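Local structure of F5/8 type C domain protein (Clostridium perfringens, 7JRM) at residues Ser54-Val59 / Ser74-Val79; Glu20-Met25 / Ser47-Gly52; Asp144-Trp149 / Leu190-Arg195; Thr84-Leu89 / Ala221-Leu226. The protein probably helps the O-glycopeptidase ZmpB recognise mucin, contributing a calcium-bound carbohydrate-binding module of family 51 and the domains joined to it. All coordinates share one frame; numbering follows the deposited sequence.

Interaction 1: residues Ser54-Val59 / Ser74-Val79; sequences SGIFTV and SRTIAV
Val-79 meets Phe-57 at the edge of the aromatic ring: its CG2 methyl lies in the ring plane, 3.9 Å from Phe-57 CE2. With CG beside the backbone N (chi1 -46°), the ring leans along the strand toward Gly-55, which places no side chain in its way. The same flank of the ring brushes the backbone opposite, where Phe-57 CD2 lies 3.4 Å from Ile-77 O. Val-79 is also held through its main chain. Its O accepts a 2.7 Å bond from Ser-54 OG, a hydroxyl that is bonded in addition to Ala-227 N, and its N donates to Gly-55 O. These strands are the two arms of an antiparallel beta hairpin, 55-64 with 70-79, in the middle of the four-stranded sheet of the Ig-like domain, flanked by strands 14-16 and 43-47. Further along, Val-59 N donates to Arg-75 O over 3.0 Å and Arg-75 N returns a bond to Val-59 O. The Val-59 side chain, on the same sheet face as Phe-57 and Val-79, also touches Ile-44 and Ser-47, and its CG2 is a loose 4.5 Å from Ile-77 CD1. On the reverse face, Ile-56 CG1 rests 3.8 Å from Ala-78 CB, and both residues touch Ile-145 of the neighbouring module.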
loop_
_atom_site.group_PDB
_atom_site.type_symbol
_atom_site.label_atom_id
_atom_site.label_comp_id
_atom_site.label_asym_id
_atom_site.label_seq_id
_atom_site.Cartn_x
_atom_site.Cartn_y
_atom_site.Cartn_z
ATOM N N SER A 54 9.246 17.091 0.494
ATOM C CA SER A 54 10.605 17.268 0.985
ATOM C C SER A 54 11.084 18.681 0.684
ATOM O O SER A 54 10.913 19.179 -0.433
ATOM C CB SER A 54 11.541 16.243 0.347
ATOM O OG SER A 54 12.869 16.405 0.813
ATOM N N GLY A 55 11.682 19.324 1.678
ATOM C CA GLY A 55 12.175 20.673 1.498
ATOM C C GLY A 55 12.520 21.302 2.829
ATOM O O GLY A 55 12.412 20.679 3.890
ATOM N N ILE A 56 12.945 22.560 2.748
ATOM C CA ILE A 56 13.287 23.365 3.916
ATOM C C ILE A 56 12.300 24.522 3.968
ATOM O O ILE A 56 12.358 25.435 3.135
ATOM C CB ILE A 56 14.735 23.869 3.866
ATOM C CG1 ILE A 56 15.699 22.690 3.710
ATOM C CG2 ILE A 56 15.066 24.669 5.117
ATOM C CD1 ILE A 56 17.071 23.080 3.217
ATOM N N PHE A 57 11.398 24.487 4.943
ATOM C CA PHE A 57 10.304 25.440 5.045
ATOM C C PHE A 57 10.538 26.402 6.203
ATOM O O PHE A 57 11.138 26.042 7.219
ATOM C CB PHE A 57 8.967 24.716 5.234
ATOM C CG PHE A 57 8.772 23.554 4.302
ATOM C CD1 PHE A 57 8.241 23.746 3.037
ATOM C CD2 PHE A 57 9.121 22.271 4.689
ATOM C CE1 PHE A 57 8.060 22.680 2.177
ATOM C CE2 PHE A 57 8.945 21.201 3.834
ATOM C CZ PHE A 57 8.413 21.405 2.577
ATOM N N THR A 58 10.054 27.630 6.037
ATOM C CA THR A 58 10.188 28.682 7.036
ATOM C C THR A 58 8.845 28.907 7.715
ATOM O O THR A 58 7.814 29.010 7.041
ATOM C CB THR A 58 10.679 29.983 6.397
ATOM O OG1 THR A 58 11.959 29.769 5.789
ATOM C CG2 THR A 58 10.798 31.085 7.441
ATOM N N VAL A 59 8.856 28.977 9.046
ATOM C CA VAL A 59 7.654 29.222 9.836
ATOM C C VAL A 59 7.939 30.361 10.805
ATOM O O VAL A 59 8.987 30.377 11.461
ATOM C CB VAL A 59 7.198 27.965 10.603
ATOM C CG1 VAL A 59 5.838 28.202 11.241
ATOM C CG2 VAL A 59 7.155 26.755 9.682
ATOM N N SER A 74 11.353 33.223 14.277
ATOM C CA SER A 74 11.311 32.447 13.048
ATOM C C SER A 74 12.291 31.287 13.133
ATOM O O SER A 74 13.354 31.394 13.751
ATOM C CB SER A 74 11.633 33.315 11.823
ATOM O OG SER A 74 11.926 32.516 10.691
ATOM N N ARG A 75 11.918 30.175 12.504
ATOM C CA ARG A 75 12.772 28.997 12.443
ATOM C C ARG A 75 12.409 28.195 11.203
ATOM O O ARG A 75 11.299 28.303 10.672
ATOM C CB ARG A 75 12.643 28.137 13.709
ATOM C CG ARG A 75 11.232 27.644 14.000
ATOM C CD ARG A 75 11.025 26.216 13.510
ATOM N NE ARG A 75 9.838 25.597 14.090
ATOM C CZ ARG A 75 9.842 24.864 15.199
ATOM N NH1 ARG A 75 10.974 24.657 15.856
ATOM N NH2 ARG A 75 8.712 24.339 15.652
ATOM N N THR A 76 13.359 27.388 10.745
ATOM C CA THR A 76 13.177 26.561 9.563
ATOM C C THR A 76 12.963 25.104 9.957
ATOM O O THR A 76 13.491 24.630 10.964
ATOM C CB THR A 76 14.380 26.671 8.623
ATOM O OG1 THR A 76 15.559 26.210 9.296
ATOM C CG2 THR A 76 14.582 28.114 8.180
ATOM N N ILE A 77 12.176 24.399 9.147
ATOM C CA ILE A 77 11.884 22.985 9.355
ATOM C C ILE A 77 12.187 22.250 8.058
ATOM O O ILE A 77 11.537 22.496 7.034
ATOM C CB ILE A 77 10.428 22.748 9.785
ATOM C CG1 ILE A 77 10.153 23.417 11.133
ATOM C CG2 ILE A 77 10.129 21.257 9.853
ATOM C CD1 ILE A 77 8.779 23.125 11.693
ATOM N N ALA A 78 13.164 21.350 8.099
ATOM C CA ALA A 78 13.594 20.605 6.926
ATOM C C ALA A 78 13.026 19.192 6.956
ATOM O O ALA A 78 13.015 18.537 8.002
ATOM C CB ALA A 78 15.120 20.550 6.843
ATOM N N VAL A 79 12.553 18.730 5.802
ATOM C CA VAL A 79 12.043 17.373 5.631
ATOM C C VAL A 79 12.973 16.672 4.652
ATOM O O VAL A 79 12.950 16.960 3.448
ATOM C CB VAL A 79 10.592 17.360 5.131
ATOM C CG1 VAL A 79 10.114 15.931 4.926
ATOM C CG2 VAL A 79 9.688 18.098 6.109
#

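Interaction 2: residues Glu20-Met25 / Ser47-Gly52; sequences EKVDLM and SDFVEG
Leu-24 O is gripped by two donors, Tyr-61 OH and Arg-75 NH2, which probably helps hold the backbone from which the Leu-24 side chain reaches Phe-49. Its CD2 methyl sits over one face of the Phe-49 ring in a CH-pi contact, 4.2 Å from the centroid and 15° off the ring normal, displaced toward CG and CD2. Val-22 points head-on toward Phe-49, its CG1 meeting the ring obliquely on the same side as Leu-24 CD2, 3.6 Å from Phe-49 CZ. Phe-49 presents its far end to Val-22 because CG extends away from the backbone N (chi1 173°). That N is bonded to Ser-47 OG at 3.2 Å, in an ST turn starting on the last residue of strand 43-47. Both segments are loops of the Ig-like domain, one joining strands 14-16 and 29-32 and the other strands 43-47 and 55-64, and they pack along one face of its sheet. There Phe-49 meets Phe-57 edge-to-face, Leu-24 touches Ile-77 and Val-22 touches Val-79. At the solvent-facing margin Lys-21 and Glu-51 cross at about a right angle, each chain bent at chi2. Lys-21 NZ stays 4.1 Å from Glu-51 OE1, beyond salt-bridge range, so attraction is probably weak.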
loop_
_atom_site.group_PDB
_atom_site.type_symbol
_atom_site.label_atom_id
_atom_site.label_comp_id
_atom_site.label_asym_id
_atom_site.label_seq_id
_atom_site.Cartn_x
_atom_site.Cartn_y
_atom_site.Cartn_z
ATOM N N GLU A 20 8.256 10.709 9.128
ATOM C CA GLU A 20 7.922 11.253 10.436
ATOM C C GLU A 20 6.809 12.288 10.326
ATOM O O GLU A 20 6.682 12.992 9.320
ATOM C CB GLU A 20 9.156 11.878 11.089
ATOM C CG GLU A 20 10.224 10.867 11.475
ATOM C CD GLU A 20 11.517 11.522 11.922
ATOM O OE1 GLU A 20 11.930 12.518 11.293
ATOM O OE2 GLU A 20 12.119 11.038 12.903
ATOM N N LYS A 21 5.997 12.368 11.378
ATOM C CA LYS A 21 4.911 13.338 11.440
ATOM C C LYS A 21 5.462 14.682 11.900
ATOM O O LYS A 21 6.020 14.788 12.997
ATOM C CB LYS A 21 3.813 12.851 12.382
ATOM C CG LYS A 21 2.607 13.774 12.464
ATOM C CD LYS A 21 1.909 13.893 11.120
ATOM C CE LYS A 21 0.481 14.389 11.283
ATOM N NZ LYS A 21 -0.139 14.736 9.972
ATOM N N VAL A 22 5.304 15.705 11.066
ATOM C CA VAL A 22 5.870 17.020 11.350
ATOM C C VAL A 22 4.971 17.746 12.343
ATOM O O VAL A 22 3.786 17.972 12.076
ATOM C CB VAL A 22 6.045 17.837 10.063
ATOM C CG1 VAL A 22 6.171 19.320 10.384
ATOM C CG2 VAL A 22 7.261 17.351 9.289
ATOM N N ASP A 23 5.533 18.104 13.494
ATOM C CA ASP A 23 4.856 18.932 14.485
ATOM C C ASP A 23 5.397 20.350 14.350
ATOM O O ASP A 23 6.537 20.626 14.735
ATOM C CB ASP A 23 5.071 18.386 15.896
ATOM C CG ASP A 23 4.357 19.204 16.956
ATOM O OD1 ASP A 23 3.412 19.944 16.608
ATOM O OD2 ASP A 23 4.740 19.105 18.142
ATOM N N LEU A 24 4.577 21.247 13.796
ATOM C CA LEU A 24 5.023 22.613 13.540
ATOM C C LEU A 24 5.289 23.393 14.820
ATOM O O LEU A 24 5.945 24.439 14.767
ATOM C CB LEU A 24 3.985 23.351 12.693
ATOM C CG LEU A 24 3.869 22.917 11.233
ATOM C CD1 LEU A 24 2.828 23.757 10.519
ATOM C CD2 LEU A 24 5.213 23.014 10.530
ATOM N N MET A 25 4.801 22.914 15.961
ATOM C CA MET A 25 4.985 23.587 17.239
ATOM C C MET A 25 6.054 22.927 18.101
ATOM O O MET A 25 6.229 23.318 19.259
ATOM C CB MET A 25 3.659 23.640 17.998
ATOM C CG MET A 25 2.544 24.340 17.243
ATOM S SD MET A 25 2.783 26.124 17.182
ATOM C CE MET A 25 3.120 26.462 18.907
ATOM N N SER A 47 4.078 30.909 7.038
ATOM C CA SER A 47 4.647 29.594 6.781
ATOM C C SER A 47 4.448 29.234 5.316
ATOM O O SER A 47 3.403 29.535 4.735
ATOM C CB SER A 47 4.009 28.523 7.675
ATOM O OG SER A 47 4.569 27.247 7.418
ATOM N N ASP A 48 5.458 28.588 4.731
ATOM C CA ASP A 48 5.380 28.039 3.382
ATOM C C ASP A 48 5.431 26.513 3.397
ATOM O O ASP A 48 5.851 25.887 2.420
ATOM C CB ASP A 48 6.495 28.606 2.502
ATOM C CG ASP A 48 7.884 28.315 3.049
ATOM O OD1 ASP A 48 7.994 27.723 4.143
ATOM O OD2 ASP A 48 8.873 28.680 2.377
ATOM N N PHE A 49 5.002 25.910 4.502
ATOM C CA PHE A 49 5.127 24.473 4.696
ATOM C C PHE A 49 4.047 23.717 3.932
ATOM O O PHE A 49 2.885 24.132 3.894
ATOM C CB PHE A 49 5.048 24.138 6.186
ATOM C CG PHE A 49 5.010 22.666 6.480
ATOM C CD1 PHE A 49 6.165 21.905 6.419
ATOM C CD2 PHE A 49 3.822 22.046 6.825
ATOM C CE1 PHE A 49 6.135 20.551 6.693
ATOM C CE2 PHE A 49 3.785 20.691 7.099
ATOM C CZ PHE A 49 4.943 19.943 7.033
ATOM N N VAL A 50 4.441 22.604 3.317
ATOM C CA VAL A 50 3.528 21.706 2.619
ATOM C C VAL A 50 3.758 20.296 3.143
ATOM O O VAL A 50 4.898 19.820 3.170
ATOM C CB VAL A 50 3.726 21.746 1.091
ATOM C CG1 VAL A 50 2.488 21.212 0.381
ATOM C CG2 VAL A 50 4.053 23.154 0.617
ATOM N N GLU A 51 2.683 19.633 3.559
ATOM C CA GLU A 51 2.793 18.261 4.035
ATOM C C GLU A 51 3.124 17.317 2.885
ATOM O O GLU A 51 2.807 17.583 1.722
ATOM C CB GLU A 51 1.494 17.819 4.708
ATOM C CG GLU A 51 1.184 18.527 6.016
ATOM C CD GLU A 51 1.655 17.754 7.227
ATOM O OE1 GLU A 51 2.106 16.602 7.062
ATOM O OE2 GLU A 51 1.569 18.299 8.347
ATOM N N GLY A 52 3.766 16.201 3.223
ATOM C CA GLY A 52 4.132 15.215 2.221
ATOM C C GLY A 52 5.077 15.733 1.160
ATOM O O GLY A 52 5.046 15.252 0.022
#

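Interaction 3: residues Asp144-Trp149 / Leu190-Arg195; sequences DIFDTW and LVVDVR
Phe-146 and Val-192 form a hydrogen-bonded pair of two antiparallel strands, with Phe-146 N bonded to Val-192 O at 2.8 Å and Val-192 N to Phe-146 O at 2.7 Å. Their side chains lie alongside one another, Val-192 CG2 near the edge of the phenyl ring, while Val-194 CG1 packs 3.9 Å from Phe-146 CB. On the other face, Ile-145 CG2 touches Val-191 CG1 at 3.7 Å, and the second methyl of Val-191, CG2, presses on Asp-147 OD1. The Asp-147 carboxylate is buried, but its OD2 is met by both Arg-189 and Arg-224, whose charges probably stabilise it as an anion. Where strand 145-152 begins and strand 188-193 ends, Val-194 N donates to Asp-144 O from well above the carbonyl plane. The chain there is shaped by an Asx turn, Arg-195 N to Asp-193 OD1. Arg-195 then folds back, bent at chi3 (-59°), and grips the same carboxylate side-on through NE and NH2, the shortest bond being NH2 to OD2 at 2.8 Å. Beyond this shell, Phe-146, Val-192 and Val-194 reach Val-168, Val-170 and Ile-200 on strands of a second sheet, the face-to-face packing of a carbohydrate-binding module with a beta-sandwich fold.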
loop_
_atom_site.group_PDB
_atom_site.type_symbol
_atom_site.label_atom_id
_atom_site.label_comp_id
_atom_site.label_asym_id
_atom_site.label_seq_id
_atom_site.Cartn_x
_atom_site.Cartn_y
_atom_site.Cartn_z
ATOM N N ASP A 144 22.516 19.068 1.831
ATOM C CA ASP A 144 21.512 20.091 2.096
ATOM C C ASP A 144 21.466 20.522 3.553
ATOM O O ASP A 144 21.440 21.723 3.841
ATOM C CB ASP A 144 20.125 19.588 1.668
ATOM C CG ASP A 144 20.057 19.247 0.192
ATOM O OD1 ASP A 144 20.429 20.106 -0.636
ATOM O OD2 ASP A 144 19.627 18.122 -0.140
ATOM N N ILE A 145 21.455 19.574 4.487
ATOM C CA ILE A 145 21.239 19.858 5.900
ATOM C C ILE A 145 22.303 19.142 6.719
ATOM O O ILE A 145 22.630 17.981 6.451
ATOM C CB ILE A 145 19.824 19.427 6.347
ATOM C CG1 ILE A 145 18.771 20.391 5.794
ATOM C CG2 ILE A 145 19.725 19.339 7.865
ATOM C CD1 ILE A 145 18.859 21.784 6.374
ATOM N N PHE A 146 22.851 19.838 7.712
ATOM C CA PHE A 146 23.730 19.238 8.706
ATOM C C PHE A 146 23.000 19.169 10.040
ATOM O O PHE A 146 22.488 20.182 10.525
ATOM C CB PHE A 146 25.030 20.029 8.857
ATOM C CG PHE A 146 25.871 19.582 10.016
ATOM C CD1 PHE A 146 26.478 18.336 10.006
ATOM C CD2 PHE A 146 26.046 20.398 11.121
ATOM C CE1 PHE A 146 27.249 17.916 11.075
ATOM C CE2 PHE A 146 26.818 19.985 12.191
ATOM C CZ PHE A 146 27.419 18.741 12.168
ATOM N N ASP A 147 22.961 17.976 10.630
ATOM C CA ASP A 147 22.229 17.724 11.863
ATOM C C ASP A 147 23.138 16.999 12.844
ATOM O O ASP A 147 23.856 16.069 12.461
ATOM C CB ASP A 147 20.969 16.892 11.585
ATOM C CG ASP A 147 20.025 16.840 12.768
ATOM O OD1 ASP A 147 20.270 17.556 13.762
ATOM O OD2 ASP A 147 19.032 16.087 12.698
ATOM N N THR A 148 23.107 17.422 14.107
ATOM C CA THR A 148 24.000 16.844 15.101
ATOM C C THR A 148 23.492 17.146 16.505
ATOM O O THR A 148 22.788 18.134 16.728
ATOM C CB THR A 148 25.432 17.375 14.944
ATOM O OG1 THR A 148 26.308 16.673 15.836
ATOM C CG2 THR A 148 25.491 18.865 15.260
ATOM N N TRP A 149 23.853 16.269 17.437
ATOM C CA TRP A 149 23.764 16.537 18.863
ATOM C C TRP A 149 25.146 16.922 19.376
ATOM O O TRP A 149 26.164 16.417 18.897
ATOM C CB TRP A 149 23.251 15.317 19.633
ATOM C CG TRP A 149 21.808 14.977 19.395
ATOM C CD1 TRP A 149 21.323 13.951 18.638
ATOM C CD2 TRP A 149 20.664 15.651 19.935
ATOM N NE1 TRP A 149 19.950 13.949 18.666
ATOM C CE2 TRP A 149 19.520 14.982 19.456
ATOM C CE3 TRP A 149 20.496 16.758 20.774
ATOM C CZ2 TRP A 149 18.226 15.383 19.786
ATOM C CZ3 TRP A 149 19.210 17.154 21.101
ATOM C CH2 TRP A 149 18.093 16.469 20.608
ATOM N N LEU A 190 21.777 20.898 16.742
ATOM C CA LEU A 190 22.143 21.913 15.763
ATOM C C LEU A 190 21.755 21.415 14.380
ATOM O O LEU A 190 22.248 20.375 13.932
ATOM C CB LEU A 190 23.640 22.230 15.819
ATOM C CG LEU A 190 24.182 22.794 17.136
ATOM C CD1 LEU A 190 25.688 22.995 17.054
ATOM C CD2 LEU A 190 23.483 24.096 17.498
ATOM N N VAL A 191 20.874 22.153 13.709
ATOM C CA VAL A 191 20.418 21.830 12.361
ATOM C C VAL A 191 20.773 23.013 11.474
ATOM O O VAL A 191 20.188 24.097 11.612
ATOM C CB VAL A 191 18.913 21.532 12.316
ATOM C CG1 VAL A 191 18.496 21.125 10.912
ATOM C CG2 VAL A 191 18.558 20.444 13.318
ATOM N N VAL A 192 21.723 22.814 10.563
ATOM C CA VAL A 192 22.320 23.897 9.790
ATOM C C VAL A 192 22.052 23.670 8.309
ATOM O O VAL A 192 22.247 22.562 7.797
ATOM C CB VAL A 192 23.832 24.012 10.053
ATOM C CG1 VAL A 192 24.401 25.241 9.357
ATOM C CG2 VAL A 192 24.107 24.062 11.548
ATOM N N ASP A 193 21.613 24.726 7.627
ATOM C CA ASP A 193 21.489 24.709 6.175
ATOM C C ASP A 193 22.878 24.782 5.551
ATOM O O ASP A 193 23.627 25.730 5.805
ATOM C CB ASP A 193 20.624 25.882 5.715
ATOM C CG ASP A 193 20.209 25.778 4.256
ATOM O OD1 ASP A 193 20.811 24.984 3.505
ATOM O OD2 ASP A 193 19.274 26.504 3.857
ATOM N N VAL A 194 23.225 23.781 4.741
ATOM C CA VAL A 194 24.531 23.742 4.092
ATOM C C VAL A 194 24.348 23.626 2.584
ATOM O O VAL A 194 25.215 23.095 1.880
ATOM C CB VAL A 194 25.393 22.586 4.637
ATOM C CG1 VAL A 194 25.688 22.792 6.116
ATOM C CG2 VAL A 194 24.706 21.248 4.409
ATOM N N ARG A 195 23.225 24.134 2.080
ATOM C CA ARG A 195 22.916 24.020 0.662
ATOM C C ARG A 195 23.914 24.804 -0.181
ATOM O O ARG A 195 24.256 25.948 0.133
ATOM C CB ARG A 195 21.499 24.520 0.386
ATOM C CG ARG A 195 20.427 23.450 0.492
ATOM C CD ARG A 195 19.054 24.021 0.177
ATOM N NE ARG A 195 18.696 25.110 1.080
ATOM C CZ ARG A 195 17.545 25.773 1.032
ATOM N NH1 ARG A 195 16.634 25.459 0.121
ATOM N NH2 ARG A 195 17.303 26.750 1.896
#

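Interaction 4: residues Thr84-Leu89 / Ala221-Leu226; sequences TQLSDL and AKFRNL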
loop_
_atom_site.group_PDB
_atom_site.type_symbol
_atom_site.label_atom_id
_atom_site.label_comp_id
_atom_site.label_asym_id
_atom_site.label_seq_id
_atom_site.Cartn_x
_atom_site.Cartn_y
_atom_site.Cartn_z
ATOM N N THR A 84 23.786 10.724 5.707
ATOM C CA THR A 84 25.164 10.252 5.656
ATOM C C THR A 84 25.870 10.679 6.932
ATOM O O THR A 84 26.021 11.878 7.187
ATOM C CB THR A 84 25.902 10.806 4.431
ATOM O OG1 THR A 84 25.167 10.493 3.242
ATOM C CG2 THR A 84 27.297 10.206 4.337
ATOM N N GLN A 85 26.296 9.704 7.730
ATOM C CA GLN A 85 27.030 10.009 8.948
ATOM C C GLN A 85 28.388 10.610 8.609
ATOM O O GLN A 85 29.072 10.157 7.687
ATOM C CB GLN A 85 27.209 8.748 9.794
ATOM C CG GLN A 85 25.923 8.222 10.408
ATOM C CD GLN A 85 25.521 8.981 11.659
ATOM O OE1 GLN A 85 26.342 9.658 12.279
ATOM N NE2 GLN A 85 24.253 8.872 12.036
ATOM N N LEU A 86 28.772 11.647 9.356
ATOM C CA LEU A 86 30.083 12.254 9.145
ATOM C C LEU A 86 31.200 11.277 9.488
ATOM O O LEU A 86 32.255 11.275 8.842
ATOM C CB LEU A 86 30.210 13.532 9.977
ATOM C CG LEU A 86 29.961 14.850 9.240
ATOM C CD1 LEU A 86 28.563 14.881 8.642
ATOM C CD2 LEU A 86 30.171 16.027 10.174
ATOM N N SER A 87 30.983 10.433 10.500
ATOM C CA SER A 87 31.970 9.422 10.857
ATOM C C SER A 87 32.112 8.349 9.784
ATOM O O SER A 87 33.107 7.617 9.786
ATOM C CB SER A 87 31.602 8.785 12.196
ATOM O OG SER A 87 30.481 7.928 12.062
ATOM N N ASP A 88 31.145 8.236 8.876
ATOM C CA ASP A 88 31.259 7.356 7.722
ATOM C C ASP A 88 31.959 8.024 6.547
ATOM O O ASP A 88 32.054 7.421 5.473
ATOM C CB ASP A 88 29.874 6.865 7.288
ATOM C CG ASP A 88 29.276 5.873 8.266
ATOM O OD1 ASP A 88 29.998 5.439 9.188
ATOM O OD2 ASP A 88 28.087 5.523 8.110
ATOM N N LEU A 89 32.441 9.248 6.724
ATOM C CA LEU A 89 33.190 9.981 5.713
ATOM C C LEU A 89 34.584 10.290 6.248
ATOM O O LEU A 89 34.916 9.991 7.398
ATOM C CB LEU A 89 32.461 11.269 5.318
ATOM C CG LEU A 89 31.112 11.122 4.614
ATOM C CD1 LEU A 89 30.296 12.396 4.759
ATOM C CD2 LEU A 89 31.306 10.771 3.148
ATOM N N ALA A 221 26.250 13.180 14.304
ATOM C CA ALA A 221 26.488 14.202 13.293
ATOM C C ALA A 221 26.370 13.597 11.902
ATOM O O ALA A 221 27.072 12.636 11.572
ATOM C CB ALA A 221 27.866 14.829 13.492
ATOM N N LYS A 222 25.483 14.161 11.086
ATOM C CA LYS A 222 25.188 13.562 9.793
ATOM C C LYS A 222 24.674 14.625 8.836
ATOM O O LYS A 222 24.086 15.627 9.251
ATOM C CB LYS A 222 24.157 12.436 9.930
ATOM C CG LYS A 222 22.817 12.892 10.489
ATOM C CD LYS A 222 21.885 11.717 10.731
ATOM C CE LYS A 222 20.658 12.139 11.526
ATOM N NZ LYS A 222 19.867 10.965 11.992
ATOM N N PHE A 223 24.911 14.392 7.549
ATOM C CA PHE A 223 24.285 15.182 6.503
ATOM C C PHE A 223 22.902 14.623 6.198
ATOM O O PHE A 223 22.645 13.428 6.355
ATOM C CB PHE A 223 25.134 15.177 5.232
ATOM C CG PHE A 223 26.379 16.013 5.325
ATOM C CD1 PHE A 223 26.298 17.383 5.513
ATOM C CD2 PHE A 223 27.631 15.430 5.212
ATOM C CE1 PHE A 223 27.442 18.156 5.593
ATOM C CE2 PHE A 223 28.779 16.197 5.292
ATOM C CZ PHE A 223 28.684 17.563 5.483
ATOM N N ARG A 224 22.002 15.505 5.767
ATOM C CA ARG A 224 20.650 15.108 5.397
ATOM C C ARG A 224 20.280 15.792 4.091
ATOM O O ARG A 224 20.422 17.011 3.965
ATOM C CB ARG A 224 19.640 15.465 6.493
ATOM C CG ARG A 224 19.949 14.858 7.852
ATOM C CD ARG A 224 19.015 15.396 8.922
ATOM N NE ARG A 224 17.641 14.938 8.734
ATOM C CZ ARG A 224 16.916 14.348 9.678
ATOM N NH1 ARG A 224 15.674 13.963 9.420
ATOM N NH2 ARG A 224 17.433 14.140 10.881
ATOM N N ASN A 225 19.808 15.008 3.126
ATOM C CA ASN A 225 19.491 15.509 1.798
ATOM C C ASN A 225 17.990 15.458 1.546
ATOM O O ASN A 225 17.286 14.576 2.047
ATOM C CB ASN A 225 20.218 14.702 0.718
ATOM C CG ASN A 225 21.634 15.184 0.489
ATOM O OD1 ASN A 225 22.163 15.976 1.268
ATOM N ND2 ASN A 225 22.256 14.710 -0.583
ATOM N N LEU A 226 17.511 16.419 0.761
ATOM C CA LEU A 226 16.121 16.402 0.331
ATOM C C LEU A 226 15.856 15.172 -0.529
ATOM O O LEU A 226 16.748 14.661 -1.214
ATOM C CB LEU A 226 15.785 17.675 -0.447
ATOM C CG LEU A 226 16.094 19.000 0.253
ATOM C CD1 LEU A 226 15.656 20.180 -0.602
ATOM C CD2 LEU A 226 15.431 19.050 1.620
HETATM O O HOH W 1 28.699 10.855 12.479
#
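Leu-86 lies across strand 215-224 at Ala-221 and reaches Phe-223. Its CB passes 3.6 Å from Ala-221 O, and at CG the chain forks. CD2 goes to the Ala-221 methyl, CB, at 4.2 Å. CD1 goes to the aromatic ring, where it stands 3.6 Å from both Phe-223 CD2 and Phe-223 CE2, over one face and shifted toward that rim, in a CH-pi contact whose line to the centroid lies 26° off the ring normal. Chi1 of -99°, off a staggered value, turns the forked end toward the strand. Leu-89 CD1 arrives from another direction, at the ring edge, 4.1 Å from Phe-223 CD2. It is brought back by a tight turn in which Asp-88 N bonds to Gln-85 O and Leu-89 N to Leu-86 O.

The backbone sets this up. Thr-84 and Phe-223 are an antiparallel hydrogen-bonded pair, Phe-223 N to Thr-84 O at 2.8 Å with the reverse bond beside it. Leu-86 N then continues the ladder to Ala-221 O with an almost straight N-H (174°). Ala-221 O takes a second bond from a water at 2.6 Å, and this water accepts from Ser-87 N, tying the start of the turn to the strand. Lys-222, on the other sheet face, sends its amine to Glu-83 and Asp-220. Phe-223 also stacks with Tyr-143, and Leu-86 touches Phe-146 and Leu-202. The chemistry thus divides in two: main-chain bonds and one bridging water fix the register where the strand turns away, whereas weaker methyl-to-ring packing fills the apolar side.

In the fold
Interactions 1 and 2 belong to the Ig-like domain, interactions 3 and 4 to the carbohydrate-binding module. Interaction 3 is the most buried, a ladder of strands with apolar packing and a buried carboxylate, Asp-147. Interactions 1 and 4 are partly buried, the first a full strand ladder, the second a short one running into a turn. Interaction 2 is a surface contact of two loops that depends on side chains alone, yet covers one face of the hairpin in interaction 1. Segments 144-149 and 221-226 lie on neighbouring strands, 145-152 and 215-224, of one sheet, which interactions 3 and 4 therefore share. Ile-56 against Ile-145 and Arg-195, and Ser-54 against Leu-226, join the two domains, largely by packing.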